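Local coordinates for CCMAN5 (Cellulosimicrobium cellulans, PDB 2XSG), which hydrolyses alpha-mannosides as a bacterial family 92 glycosidase and probably uncaps phosphorylated yeast glycans to expose mannose-6-phosphate on recombinant lysosomal enzymes, at residues A[262-265]-A[266-269]; A[280-283]-A[284-288]; A[551-554]-A[555-559]; A[562-565]-A[566-570]. One frame throughout, in Å; residues are numbered along the deposited sequence.

Contact 1 (A[262-265]-A[266-269])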
loop_
_atom_site.group_PDB
_atom_site.type_symbol
_atom_site.label_atom_id
_atom_site.label_comp_id
_atom_site.label_asym_id
_atom_site.label_seq_id
_atom_site.Cartn_x
_atom_site.Cartn_y
_atom_site.Cartn_z
ATOM N N ALA A 262 -1.685 1.540 26.124
ATOM C CA ALA A 262 -1.692 0.186 25.549
ATOM C C ALA A 262 -2.428 -0.823 26.460
ATOM O O ALA A 262 -3.165 -1.670 25.987
ATOM C CB ALA A 262 -0.272 -0.282 25.250
ATOM N N ARG A 263 -2.217 -0.701 27.771
ATOM C CA ARG A 263 -2.923 -1.510 28.775
ATOM C C ARG A 263 -4.435 -1.309 28.756
ATOM O O ARG A 263 -5.204 -2.272 28.797
ATOM C CB ARG A 263 -2.360 -1.200 30.162
ATOM C CG ARG A 263 -0.998 -1.830 30.411
ATOM C CD ARG A 263 -0.382 -1.220 31.657
ATOM N NE ARG A 263 0.938 -1.763 31.953
ATOM C CZ ARG A 263 1.821 -1.202 32.776
ATOM N NH1 ARG A 263 1.539 -0.044 33.377
ATOM N NH2 ARG A 263 3.000 -1.797 32.992
ATOM N N ILE A 264 -4.852 -0.050 28.700
ATOM C CA ILE A 264 -6.264 0.288 28.567
ATOM C C ILE A 264 -6.821 -0.281 27.253
ATOM O O ILE A 264 -7.854 -0.959 27.255
ATOM C CB ILE A 264 -6.458 1.797 28.625
ATOM C CG1 ILE A 264 -6.169 2.297 30.047
ATOM C CG2 ILE A 264 -7.876 2.207 28.122
ATOM C CD1 ILE A 264 -5.933 3.794 30.112
ATOM N N ASP A 265 -6.123 -0.024 26.148
ATOM C CA ASP A 265 -6.526 -0.552 24.842
ATOM C C ASP A 265 -6.719 -2.055 24.912
ATOM O O ASP A 265 -7.665 -2.588 24.335
ATOM C CB ASP A 265 -5.481 -0.225 23.766
ATOM C CG ASP A 265 -5.378 1.269 23.465
ATOM O OD1 ASP A 265 -6.325 2.040 23.781
ATOM O OD2 ASP A 265 -4.331 1.683 22.914
ATOM N N GLN A 266 -5.810 -2.733 25.613
ATOM C CA GLN A 266 -5.855 -4.173 25.708
ATOM C C GLN A 266 -7.094 -4.635 26.459
ATOM O O GLN A 266 -7.744 -5.583 26.017
ATOM C CB GLN A 266 -4.586 -4.776 26.340
ATOM C CG GLN A 266 -4.535 -6.278 26.127
ATOM C CD GLN A 266 -3.196 -6.892 26.469
ATOM O OE1 GLN A 266 -2.339 -7.099 25.580
ATOM N NE2 GLN A 266 -2.992 -7.180 27.752
ATOM N N GLN A 267 -7.416 -3.975 27.577
ATOM C CA GLN A 267 -8.618 -4.323 28.333
ATOM C C GLN A 267 -9.891 -4.031 27.528
ATOM O O GLN A 267 -10.844 -4.822 27.579
ATOM C CB GLN A 267 -8.654 -3.688 29.736
ATOM C CG GLN A 267 -8.992 -2.203 29.822
ATOM C CD GLN A 267 -8.682 -1.593 31.201
ATOM O OE1 GLN A 267 -8.025 -2.225 32.047
ATOM N NE2 GLN A 267 -9.145 -0.355 31.426
ATOM N N VAL A 268 -9.881 -2.938 26.755
ATOM C CA VAL A 268 -11.023 -2.586 25.898
ATOM C C VAL A 268 -11.180 -3.578 24.752
ATOM O O VAL A 268 -12.245 -4.135 24.564
ATOM C CB VAL A 268 -10.951 -1.114 25.372
ATOM C CG1 VAL A 268 -12.003 -0.868 24.280
ATOM C CG2 VAL A 268 -11.171 -0.121 26.527
ATOM N N GLU A 269 -10.091 -3.835 24.042
ATOM C CA GLU A 269 -10.091 -4.657 22.841
ATOM C C GLU A 269 -10.311 -6.148 23.098
ATOM O O GLU A 269 -11.074 -6.806 22.381
ATOM C CB GLU A 269 -8.746 -4.473 22.130
ATOM C CG GLU A 269 -8.834 -4.543 20.655
ATOM C CD GLU A 269 -7.666 -3.856 19.963
ATOM O OE1 GLU A 269 -6.532 -4.387 20.047
ATOM O OE2 GLU A 269 -7.906 -2.814 19.312
#

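Contact 2 (A[280-283]-A[284-288])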
loop_
_atom_site.group_PDB
_atom_site.type_symbol
_atom_site.label_atom_id
_atom_site.label_comp_id
_atom_site.label_asym_id
_atom_site.label_seq_id
_atom_site.Cartn_x
_atom_site.Cartn_y
_atom_site.Cartn_z
ATOM N N ASP A 280 -12.281 -15.102 15.854
ATOM C CA ASP A 280 -13.589 -15.133 15.195
ATOM C C ASP A 280 -14.104 -13.725 14.925
ATOM O O ASP A 280 -14.650 -13.446 13.848
ATOM C CB ASP A 280 -14.604 -15.894 16.051
ATOM C CG ASP A 280 -14.376 -17.409 16.060
ATOM O OD1 ASP A 280 -13.475 -17.916 15.351
ATOM O OD2 ASP A 280 -15.125 -18.103 16.775
ATOM N N ARG A 281 -13.963 -12.841 15.910
ATOM C CA ARG A 281 -14.453 -11.463 15.764
ATOM C C ARG A 281 -13.717 -10.686 14.673
ATOM O O ARG A 281 -14.317 -9.882 13.950
ATOM C CB ARG A 281 -14.402 -10.719 17.088
ATOM C CG ARG A 281 -14.910 -9.295 17.006
ATOM C CD ARG A 281 -14.656 -8.548 18.304
ATOM N NE ARG A 281 -13.225 -8.417 18.578
ATOM C CZ ARG A 281 -12.710 -7.903 19.695
ATOM N NH1 ARG A 281 -13.504 -7.469 20.667
ATOM N NH2 ARG A 281 -11.389 -7.831 19.841
ATOM N N THR A 282 -12.418 -10.932 14.534
ATOM C CA THR A 282 -11.677 -10.261 13.473
ATOM C C THR A 282 -12.073 -10.818 12.110
ATOM O O THR A 282 -12.134 -10.061 11.138
ATOM C CB THR A 282 -10.176 -10.319 13.689
ATOM O OG1 THR A 282 -9.869 -9.682 14.936
ATOM C CG2 THR A 282 -9.460 -9.594 12.575
ATOM N N ARG A 283 -12.360 -12.122 12.036
ATOM C CA ARG A 283 -12.844 -12.711 10.771
ATOM C C ARG A 283 -14.150 -12.054 10.336
ATOM O O ARG A 283 -14.307 -11.733 9.157
ATOM C CB ARG A 283 -12.992 -14.240 10.826
ATOM C CG ARG A 283 -13.387 -14.860 9.463
ATOM C CD ARG A 283 -13.834 -16.328 9.574
ATOM N NE ARG A 283 -13.939 -16.963 8.256
ATOM C CZ ARG A 283 -12.927 -17.542 7.602
ATOM N NH1 ARG A 283 -11.709 -17.581 8.128
ATOM N NH2 ARG A 283 -13.131 -18.082 6.407
ATOM N N ALA A 284 -15.064 -11.833 11.291
ATOM C CA ALA A 284 -16.341 -11.173 11.010
ATOM C C ALA A 284 -16.146 -9.723 10.592
ATOM O O ALA A 284 -16.788 -9.247 9.657
ATOM C CB ALA A 284 -17.301 -11.263 12.218
ATOM N N GLU A 285 -15.274 -9.015 11.293
ATOM C CA GLU A 285 -14.906 -7.670 10.872
ATOM C C GLU A 285 -14.389 -7.657 9.410
ATOM O O GLU A 285 -14.751 -6.761 8.630
ATOM C CB GLU A 285 -13.902 -7.054 11.861
ATOM C CG GLU A 285 -13.508 -5.622 11.536
ATOM C CD GLU A 285 -12.486 -5.046 12.516
ATOM O OE1 GLU A 285 -12.208 -5.705 13.558
ATOM O OE2 GLU A 285 -11.968 -3.931 12.231
ATOM N N TRP A 286 -13.581 -8.653 9.029
ATOM C CA TRP A 286 -13.098 -8.721 7.639
ATOM C C TRP A 286 -14.238 -8.975 6.667
ATOM O O TRP A 286 -14.292 -8.371 5.595
ATOM C CB TRP A 286 -11.993 -9.763 7.456
ATOM C CG TRP A 286 -10.623 -9.184 7.668
ATOM C CD1 TRP A 286 -9.749 -9.484 8.677
ATOM C CD2 TRP A 286 -9.972 -8.190 6.856
ATOM N NE1 TRP A 286 -8.585 -8.755 8.535
ATOM C CE2 TRP A 286 -8.702 -7.942 7.435
ATOM C CE3 TRP A 286 -10.348 -7.466 5.712
ATOM C CZ2 TRP A 286 -7.803 -7.013 6.901
ATOM C CZ3 TRP A 286 -9.446 -6.536 5.174
ATOM C CH2 TRP A 286 -8.190 -6.323 5.769
ATOM N N ASN A 287 -15.146 -9.880 7.053
ATOM C CA ASN A 287 -16.308 -10.197 6.221
ATOM C C ASN A 287 -17.225 -8.988 5.976
ATOM O O ASN A 287 -17.795 -8.851 4.889
ATOM C CB ASN A 287 -17.096 -11.379 6.796
ATOM C CG ASN A 287 -16.544 -12.720 6.352
ATOM O OD1 ASN A 287 -15.983 -12.848 5.267
ATOM N ND2 ASN A 287 -16.704 -13.731 7.194
ATOM N N ALA A 288 -17.359 -8.126 6.984
ATOM C CA ALA A 288 -18.108 -6.882 6.842
ATOM C C ALA A 288 -17.390 -5.918 5.897
ATOM O O ALA A 288 -18.025 -5.296 5.039
ATOM C CB ALA A 288 -18.341 -6.212 8.214
#

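Contact 3 (A[551-554]-A[555-559])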
loop_
_atom_site.group_PDB
_atom_site.type_symbol
_atom_site.label_atom_id
_atom_site.label_comp_id
_atom_site.label_asym_id
_atom_site.label_seq_id
_atom_site.Cartn_x
_atom_site.Cartn_y
_atom_site.Cartn_z
ATOM N N ASP A 551 -5.741 17.672 -21.844
ATOM C CA ASP A 551 -6.057 18.530 -22.985
ATOM C C ASP A 551 -4.841 19.348 -23.398
ATOM O O ASP A 551 -4.493 19.388 -24.577
ATOM C CB ASP A 551 -7.223 19.457 -22.691
ATOM C CG ASP A 551 -7.758 20.130 -23.957
ATOM O OD1 ASP A 551 -7.263 21.222 -24.316
ATOM O OD2 ASP A 551 -8.660 19.552 -24.603
ATOM N N ALA A 552 -4.197 19.992 -22.421
ATOM C CA ALA A 552 -2.999 20.773 -22.692
ATOM C C ALA A 552 -1.869 19.845 -23.143
ATOM O O ALA A 552 -1.071 20.207 -23.994
ATOM C CB ALA A 552 -2.579 21.582 -21.459
ATOM N N LEU A 553 -1.808 18.640 -22.574
ATOM C CA LEU A 553 -0.778 17.694 -22.976
ATOM C C LEU A 553 -0.973 17.281 -24.432
ATOM O O LEU A 553 -0.008 17.280 -25.196
ATOM C CB LEU A 553 -0.730 16.479 -22.055
ATOM C CG LEU A 553 0.485 15.563 -22.204
ATOM C CD1 LEU A 553 1.727 16.307 -21.750
ATOM C CD2 LEU A 553 0.312 14.332 -21.346
ATOM N N VAL A 554 -2.211 16.973 -24.823
ATOM C CA VAL A 554 -2.514 16.626 -26.233
ATOM C C VAL A 554 -2.053 17.744 -27.190
ATOM O O VAL A 554 -1.372 17.471 -28.166
ATOM C CB VAL A 554 -4.026 16.211 -26.449
ATOM C CG1 VAL A 554 -4.397 16.093 -27.928
ATOM C CG2 VAL A 554 -4.328 14.876 -25.759
ATOM N N GLU A 555 -2.404 18.989 -26.884
ATOM C CA GLU A 555 -1.934 20.163 -27.649
ATOM C C GLU A 555 -0.409 20.308 -27.691
ATOM O O GLU A 555 0.164 20.516 -28.757
ATOM C CB GLU A 555 -2.588 21.463 -27.144
ATOM C CG GLU A 555 -1.856 22.748 -27.605
ATOM C CD GLU A 555 -2.756 24.005 -27.703
ATOM O OE1 GLU A 555 -3.998 23.873 -27.636
ATOM O OE2 GLU A 555 -2.211 25.132 -27.863
ATOM N N ALA A 556 0.250 20.184 -26.543
ATOM C CA ALA A 556 1.702 20.321 -26.503
ATOM C C ALA A 556 2.401 19.216 -27.295
ATOM O O ALA A 556 3.509 19.417 -27.788
ATOM C CB ALA A 556 2.204 20.353 -25.052
ATOM N N MET A 557 1.739 18.058 -27.403
ATOM C CA MET A 557 2.224 16.904 -28.155
ATOM C C MET A 557 2.142 17.117 -29.665
ATOM O O MET A 557 2.771 16.380 -30.438
ATOM C CB MET A 557 1.406 15.653 -27.799
ATOM C CG MET A 557 1.707 15.032 -26.435
ATOM S SD MET A 557 0.837 13.459 -26.209
ATOM C CE MET A 557 1.845 12.329 -27.184
ATOM N N GLY A 558 1.344 18.096 -30.082
ATOM C CA GLY A 558 1.179 18.413 -31.498
ATOM C C GLY A 558 -0.203 18.042 -32.016
ATOM O O GLY A 558 -0.385 17.815 -33.221
ATOM N N GLY A 559 -1.179 17.960 -31.108
ATOM C CA GLY A 559 -2.573 17.769 -31.506
ATOM C C GLY A 559 -3.087 16.349 -31.347
ATOM O O GLY A 559 -2.367 15.463 -30.900
#

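Contact 4 (A[562-565]-A[566-570])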
loop_
_atom_site.group_PDB
_atom_site.type_symbol
_atom_site.label_atom_id
_atom_site.label_comp_id
_atom_site.label_asym_id
_atom_site.label_seq_id
_atom_site.Cartn_x
_atom_site.Cartn_y
_atom_site.Cartn_z
ATOM N N ALA A 562 -1.398 13.328 -33.167
ATOM C CA ALA A 562 -0.081 13.069 -32.596
ATOM C C ALA A 562 -0.219 12.277 -31.290
ATOM O O ALA A 562 0.501 11.299 -31.089
ATOM C CB ALA A 562 0.690 14.367 -32.367
ATOM N N ALA A 563 -1.153 12.697 -30.424
ATOM C CA ALA A 563 -1.448 11.982 -29.158
ATOM C C ALA A 563 -1.901 10.559 -29.406
ATOM O O ALA A 563 -1.449 9.624 -28.721
ATOM C CB ALA A 563 -2.511 12.712 -28.360
ATOM N N ARG A 564 -2.811 10.406 -30.370
ATOM C CA ARG A 564 -3.428 9.119 -30.681
ATOM C C ARG A 564 -2.360 8.133 -31.128
ATOM O O ARG A 564 -2.355 6.980 -30.683
ATOM C CB ARG A 564 -4.528 9.276 -31.747
ATOM C CG ARG A 564 -5.322 7.979 -32.074
ATOM C CD ARG A 564 -6.180 8.116 -33.357
ATOM N NE ARG A 564 -5.358 8.075 -34.569
ATOM C CZ ARG A 564 -4.891 6.960 -35.134
ATOM N NH1 ARG A 564 -5.177 5.764 -34.618
ATOM N NH2 ARG A 564 -4.131 7.038 -36.227
ATOM N N LEU A 565 -1.444 8.607 -31.976
ATOM C CA LEU A 565 -0.356 7.770 -32.489
ATOM C C LEU A 565 0.701 7.511 -31.397
ATOM O O LEU A 565 1.269 6.426 -31.328
ATOM C CB LEU A 565 0.276 8.404 -33.731
ATOM C CG LEU A 565 -0.573 8.403 -35.016
ATOM C CD1 LEU A 565 0.010 9.358 -36.029
ATOM C CD2 LEU A 565 -0.660 7.002 -35.627
ATOM N N GLY A 566 0.950 8.509 -30.545
ATOM C CA GLY A 566 1.833 8.336 -29.380
ATOM C C GLY A 566 1.359 7.231 -28.439
ATOM O O GLY A 566 2.152 6.372 -28.004
ATOM N N MET A 567 0.061 7.247 -28.141
ATOM C CA MET A 567 -0.562 6.273 -27.242
ATOM C C MET A 567 -0.465 4.883 -27.816
ATOM O O MET A 567 -0.087 3.955 -27.115
ATOM C CB MET A 567 -2.014 6.647 -26.949
ATOM C CG MET A 567 -2.178 7.496 -25.702
ATOM S SD MET A 567 -1.395 6.819 -24.198
ATOM C CE MET A 567 -2.314 5.319 -23.957
ATOM N N ARG A 568 -0.759 4.748 -29.109
ATOM C CA ARG A 568 -0.550 3.484 -29.796
ATOM C C ARG A 568 0.897 2.991 -29.728
ATOM O O ARG A 568 1.118 1.821 -29.467
ATOM C CB ARG A 568 -1.076 3.544 -31.236
ATOM C CG ARG A 568 -2.588 3.840 -31.286
ATOM C CD ARG A 568 -3.142 3.951 -32.697
ATOM N NE ARG A 568 -3.130 2.637 -33.334
ATOM C CZ ARG A 568 -4.180 1.827 -33.451
ATOM N NH1 ARG A 568 -5.366 2.183 -33.009
ATOM N NH2 ARG A 568 -4.028 0.657 -34.034
ATOM N N HIS A 569 1.869 3.875 -29.948
ATOM C CA HIS A 569 3.289 3.521 -29.848
ATOM C C HIS A 569 3.700 3.142 -28.411
ATOM O O HIS A 569 4.484 2.200 -28.215
ATOM C CB HIS A 569 4.169 4.677 -30.339
ATOM C CG HIS A 569 5.581 4.274 -30.625
ATOM N ND1 HIS A 569 5.921 3.463 -31.686
ATOM C CD2 HIS A 569 6.740 4.564 -29.988
ATOM C CE1 HIS A 569 7.229 3.272 -31.693
ATOM N NE2 HIS A 569 7.752 3.933 -30.676
ATOM N N MET A 570 3.169 3.871 -27.424
ATOM C CA MET A 570 3.375 3.566 -25.987
ATOM C C MET A 570 3.109 2.097 -25.649
ATOM O O MET A 570 3.783 1.498 -24.803
ATOM C CB MET A 570 2.453 4.431 -25.133
ATOM C CG MET A 570 2.677 4.305 -23.623
ATOM S SD MET A 570 4.110 5.281 -23.156
ATOM C CE MET A 570 4.192 4.949 -21.399
#

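Contact 1 (A[262-265]-A[266-269])
Gln-266 donates its backbone N to Ala-262 O over 2.9 Å, and its CB rests on the same carbonyl oxygen at 3.4 Å. With CG anti to the backbone N (chi1 -167°), its side chain leaves the turn extended and lies against Thr-205 and Gln-251 of the neighbouring beta strands. Gln-267 bonds back to Arg-263 O through its backbone N. Its side chain starts differently: chi1 of 76° sets CG between the backbone N and the carbonyl carbon, which presses CG to 3.1 Å from Ile-264 O. From there the chain runs back along Ile-264, bringing Gln-267 CD to 4.0 Å from Ile-264 CA. Val-268 follows on the exposed side; its N bonds to Ile-264 O, and its CG2 branch meets Ile-264 CG2 at 4.3 Å in a loose apolar touch. Glu-269 closes the row with the short bond from its N to Asp-265 O, 2.7 Å. The two acid ends stay apart, Asp-265 OD2 lying 6.8 Å from Glu-269 OE2, and each is held separately: Asp-265 OD1 by Thr-328 and Gln-261, Glu-269 by a salt bridge to Arg-143 and a hydrogen bond to Ser-144. The salt bridge would be expected to favour the charged form of Glu-269. Regular i to i+4 bonding, with one face on strands 198-208 and 248-255, marks an amphipathic alpha helix laid on a beta sheet, consistent with the helical linker after the N-terminal beta domain of family 92 enzymes.

Contact 2 (A[280-283]-A[284-288])
Thr-282 with Trp-286, and Arg-283 with Asn-287, form two i to i+4 side-chain contacts on helix 275-290, one on the buried side and one where the helix meets the N-terminal part of the chain. Thr-282 and Trp-286 point the same way, side by side. Thr-282 CG2, anti to its own N because chi1 is -60° to OG1, approaches Trp-286 CD1 at 3.9 Å, and the same CD1 lies 3.5 Å from Thr-282 O. NE1, next to CD1 in the ring, donates to Gln-31 O and fixes the turn of the indole, while Thr-282 OG1 bonds to Ala-140 O. Arg-283 and Asn-287 cross obliquely, with Arg-283 CG 4.2 Å from Asn-287 ND2 and the guanidinium and amide planes 79° apart. Both groups converge on one carboxylate: Arg-283 NH2 makes a salt bridge to Asp-8 OD2 and Asn-287 ND2 donates to OD1, the amide oxygen meanwhile accepting from Ala-10 N. Underneath, Asn-287 N bonds to Arg-283 O at 2.9 Å. The arrangement is that of an alpha helix with i to i+4 side-chain pairs, one row holding Asp-8 and Ala-10 near the N-terminus and the other burying Trp-286.

Contact 3 (A[551-554]-A[555-559])
Leu-553 and Met-557 touch one turn apart, CG to CG at 4.4 Å, before their ends diverge. Met-557 has CG beside its backbone N (chi1 -75°), and this brings CG to 3.1 Å from Leu-553 O; the extended chi2 takes SD outward, towards Trp-544 and His-543, and the bend at chi3 (78°) turns the methyl CE aside. Leu-553, for its part, leans on Ile-492 of helix 478-495. Val-554 points elsewhere: its CG1 branch, anti to the backbone N, comes to 3.7 Å from Gly-559 O, where the chain has turned past the helix end. Asp-551 and Glu-555 send their acid groups to the exposed side, OD1 and OE1 5.4 Å apart, a like-charged pair that is near but not in contact.

The turn that makes the Val-554 contact possible is a Schellman motif. Gly-558 has a phi of 110° and bonds through its N to Glu-555 O, while Gly-559 N reaches back to Val-554 O at 3.0 Å. That carbonyl also receives a weak, bent bond from Met-557 N at 3.3 Å, so one oxygen gathers two donors where the regular series breaks off. Gly-559 is at the same time the N-cap of helix 560-570. The chemistry thus implies a tight turn between two helices, Val-554 O and Glu-555 O satisfied by glycine amides and the apolar side chains lying against the neighbouring helices.

Contact 4 (A[562-565]-A[566-570])
Gly-566 N to Ala-562 O, Met-567 N to Ala-563 O, Arg-568 N to Arg-564 O and His-569 N to Leu-565 O make four successive i to i+4 bonds, so the two segments are consecutive turns of one alpha helix, 560-570, in the catalytic domain. The third of these is the longest, at 3.2 Å. Its residues also carry the main side-chain contact, for Arg-564 and Arg-568 run side by side in the same direction. Arg-564 leaves with CG anti to the backbone N (chi1 -176°) and turns at chi3, swinging its guanidinium against the methylene chain of Arg-568. Nearer the backbone, Arg-568 CG sits 3.2 Å from Arg-564 O. The two guanidinium planes stand 49° apart. Acids balance the charge: Glu-603 forms a salt bridge with Arg-568 NH1 and a long, weak ion pair with Arg-564 NH1, while Glu-561 pairs with Arg-564 NH2. This bridging probably makes the closeness of the two cations tolerable. On another side of the helix, His-569 has its CB 3.5 Å from Leu-565 O and stacks its ring on Trp-501. Arg-564 NH1 lies 3.3 Å from Arg-568 CD, and Arg-568 NH1 reaches the edge of the Arg-564 guanidinium in its plane, the two NH1 atoms 3.9 Å apart.

The four contacts form two pairs on opposite sides of the chain's centre. Contacts 1 and 2 lie on successive helices, their centres 19 Å apart, and are tied by a probable hydrogen bond from Arg-281 NH2 to Glu-269 O of 2.8 Å. Contacts 3 and 4 are closer, 12 Å between centres: Val-554 CG2 packs on Ala-563 CB at 3.8 Å, and Met-557 CE on Ala-563 CA at 3.9 Å. Between the pairs, centres are 47 to 57 Å apart. None includes a ligand of the calcium ion held by Asn-588, Glu-589 and Asp-662, although Met-570 of contact 4 touches Asp-591, two residues beyond Glu-589 in the chain.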